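Local coordinates for soluble lytic murein transglycosylase (Escherichia coli, PDB 1QSA), which cleaves the glycosidic bonds between N-acetylmuramic acid and N-acetylglucosamine in peptidoglycan, leaving a 1,6-anhydro bond in the muramic acid product, at residues K367-P372 with L441-E446. Numbering follows the deposited sequence.
Sequences KIDKAP and LWDHLE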
loop_
_atom_site.group_PDB
_atom_site.type_symbol
_atom_site.label_atom_id
_atom_site.label_comp_id
_atom_site.label_asym_id
_atom_site.label_seq_id
_atom_site.Cartn_x
_atom_site.Cartn_y
_atom_site.Cartn_z
ATOM N N LYS A 367 25.096 4.989 -7.851
ATOM C CA LYS A 367 24.954 6.288 -8.489
ATOM C C LYS A 367 24.311 7.172 -7.423
ATOM O O LYS A 367 23.219 6.870 -6.936
ATOM C CB LYS A 367 24.058 6.216 -9.725
ATOM C CG LYS A 367 23.742 7.588 -10.306
ATOM C CD LYS A 367 23.018 7.494 -11.637
ATOM C CE LYS A 367 22.579 8.868 -12.124
ATOM N NZ LYS A 367 23.705 9.846 -12.206
ATOM N N ILE A 368 25.024 8.211 -6.999
ATOM C CA ILE A 368 24.488 9.121 -5.985
ATOM C C ILE A 368 24.425 10.561 -6.495
ATOM O O ILE A 368 25.459 11.211 -6.652
ATOM C CB ILE A 368 25.332 9.088 -4.682
ATOM C CG1 ILE A 368 25.445 7.651 -4.165
ATOM C CG2 ILE A 368 24.688 9.966 -3.597
ATOM C CD1 ILE A 368 26.356 7.484 -2.977
ATOM N N ASP A 369 23.225 11.014 -6.852
ATOM C CA ASP A 369 23.001 12.388 -7.311
ATOM C C ASP A 369 22.915 13.246 -6.054
ATOM O O ASP A 369 22.273 12.853 -5.076
ATOM C CB ASP A 369 21.672 12.512 -8.058
ATOM C CG ASP A 369 21.675 11.810 -9.402
ATOM O OD1 ASP A 369 22.730 11.285 -9.816
ATOM O OD2 ASP A 369 20.608 11.795 -10.046
ATOM N N LYS A 370 23.550 14.413 -6.079
ATOM C CA LYS A 370 23.527 15.302 -4.925
ATOM C C LYS A 370 22.475 16.389 -5.057
ATOM O O LYS A 370 22.151 16.824 -6.159
ATOM C CB LYS A 370 24.887 15.971 -4.738
ATOM C CG LYS A 370 26.030 15.024 -4.409
ATOM C CD LYS A 370 27.336 15.803 -4.320
ATOM C CE LYS A 370 28.544 14.891 -4.187
ATOM N NZ LYS A 370 29.820 15.661 -4.130
ATOM N N ALA A 371 21.938 16.824 -3.921
ATOM C CA ALA A 371 20.963 17.908 -3.921
ATOM C C ALA A 371 21.780 19.198 -4.121
ATOM O O ALA A 371 23.010 19.188 -4.001
ATOM C CB ALA A 371 20.219 17.943 -2.587
ATOM N N PRO A 372 21.117 20.312 -4.457
ATOM C CA PRO A 372 21.832 21.580 -4.661
ATOM C C PRO A 372 22.644 21.997 -3.430
ATOM O O PRO A 372 22.310 21.634 -2.301
ATOM C CB PRO A 372 20.695 22.573 -4.916
ATOM C CG PRO A 372 19.633 21.726 -5.556
ATOM C CD PRO A 372 19.676 20.466 -4.726
ATOM N N LEU A 441 13.103 11.316 -6.903
ATOM C CA LEU A 441 14.554 11.524 -6.857
ATOM C C LEU A 441 15.196 10.204 -6.456
ATOM O O LEU A 441 15.899 10.114 -5.445
ATOM C CB LEU A 441 14.868 12.606 -5.804
ATOM C CG LEU A 441 14.094 13.930 -5.945
ATOM C CD1 LEU A 441 14.354 14.825 -4.720
ATOM C CD2 LEU A 441 14.514 14.629 -7.221
ATOM N N TRP A 442 15.004 9.192 -7.299
ATOM C CA TRP A 442 15.471 7.847 -6.995
ATOM C C TRP A 442 16.965 7.659 -6.840
ATOM O O TRP A 442 17.403 6.715 -6.180
ATOM C CB TRP A 442 14.902 6.855 -8.012
ATOM C CG TRP A 442 13.395 6.943 -8.225
ATOM C CD1 TRP A 442 12.739 6.931 -9.429
ATOM C CD2 TRP A 442 12.374 7.042 -7.218
ATOM N NE1 TRP A 442 11.379 7.016 -9.232
ATOM C CE2 TRP A 442 11.128 7.084 -7.886
ATOM C CE3 TRP A 442 12.391 7.100 -5.817
ATOM C CZ2 TRP A 442 9.913 7.181 -7.201
ATOM C CZ3 TRP A 442 11.180 7.197 -5.134
ATOM C CH2 TRP A 442 9.960 7.237 -5.829
ATOM N N ASP A 443 17.755 8.531 -7.466
ATOM C CA ASP A 443 19.202 8.431 -7.365
ATOM C C ASP A 443 19.812 9.329 -6.286
ATOM O O ASP A 443 21.032 9.329 -6.110
ATOM C CB ASP A 443 19.867 8.674 -8.727
ATOM C CG ASP A 443 19.524 7.597 -9.744
ATOM O OD1 ASP A 443 19.641 6.397 -9.418
ATOM O OD2 ASP A 443 19.128 7.949 -10.877
ATOM N N HIS A 444 18.979 10.093 -5.568
ATOM C CA HIS A 444 19.472 10.929 -4.459
ATOM C C HIS A 444 19.514 10.014 -3.226
ATOM O O HIS A 444 18.788 10.205 -2.241
ATOM C CB HIS A 444 18.531 12.110 -4.204
ATOM C CG HIS A 444 18.703 13.236 -5.171
ATOM N ND1 HIS A 444 18.432 13.113 -6.519
ATOM C CD2 HIS A 444 19.123 14.511 -4.988
ATOM C CE1 HIS A 444 18.676 14.264 -7.122
ATOM N NE2 HIS A 444 19.098 15.125 -6.216
ATOM N N LEU A 445 20.399 9.026 -3.279
ATOM C CA LEU A 445 20.482 8.024 -2.224
ATOM C C LEU A 445 20.691 8.483 -0.790
ATOM O O LEU A 445 20.131 7.881 0.131
ATOM C CB LEU A 445 21.496 6.927 -2.591
ATOM C CG LEU A 445 21.231 6.177 -3.900
ATOM C CD1 LEU A 445 22.274 5.060 -4.074
ATOM C CD2 LEU A 445 19.818 5.606 -3.926
ATOM N N GLU A 446 21.480 9.535 -0.583
ATOM C CA GLU A 446 21.745 9.992 0.780
ATOM C C GLU A 446 20.468 10.446 1.488
ATOM O O GLU A 446 20.270 10.143 2.662
ATOM C CB GLU A 446 22.800 11.113 0.806
ATOM C CG GLU A 446 23.352 11.297 2.207
ATOM C CD GLU A 446 24.508 12.262 2.310
ATOM O OE1 GLU A 446 24.669 13.120 1.420
ATOM O OE2 GLU A 446 25.256 12.150 3.307
HETATM O O HOH W 1 21.201 5.163 -7.482
HETATM O O HOH W 2 21.999 12.069 -2.460
HETATM O O HOH W 3 19.739 10.293 -12.048
HETATM O O HOH W 4 19.373 17.831 -7.035
#
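K367 crosses D443 with its aliphatic part: CE lies 3.8 Å from OD2 of D443, whereas its NZ makes a salt bridge to OD1 of D369, on that oxygen's syn lone pair. CG anti to the backbone N (chi1 172°) carries the chain out across D443, and the bend at chi4 turns the ammonium to D369. The other carboxylate oxygen of D443, OD1, is paired with R349 and also takes a water bound to K367 O. I368 adds an apolar touch, CG1 to L445 CD1 at 4.1 Å, the two side chains roughly perpendicular. D369 N donates a hydrogen bond to D443 O (2.9 Å, 161° at the hydrogen), with the donor above the carbonyl plane. Its OD2 stands 4.2 Å from D443 OD2, a like-charge approach that a water donating to both oxygens probably eases. Its CB packs over the H444 ring face, 3.9 Å from the centroid, a CH-pi contact. From K370 O, a water leads to NE2 at the ring edge. With the imidazole replaced by an alanine's methyl, D369 CB loses its aromatic face, and the water from K370 O is likely to be held less firmly for want of NE2. H444, N-cap of helix 445-448, ends a type I beta turn and centres an inverse gamma turn; in this alpha-superhelical protein, the arrangement joins an extended interhelical linker to a helix-entry turn.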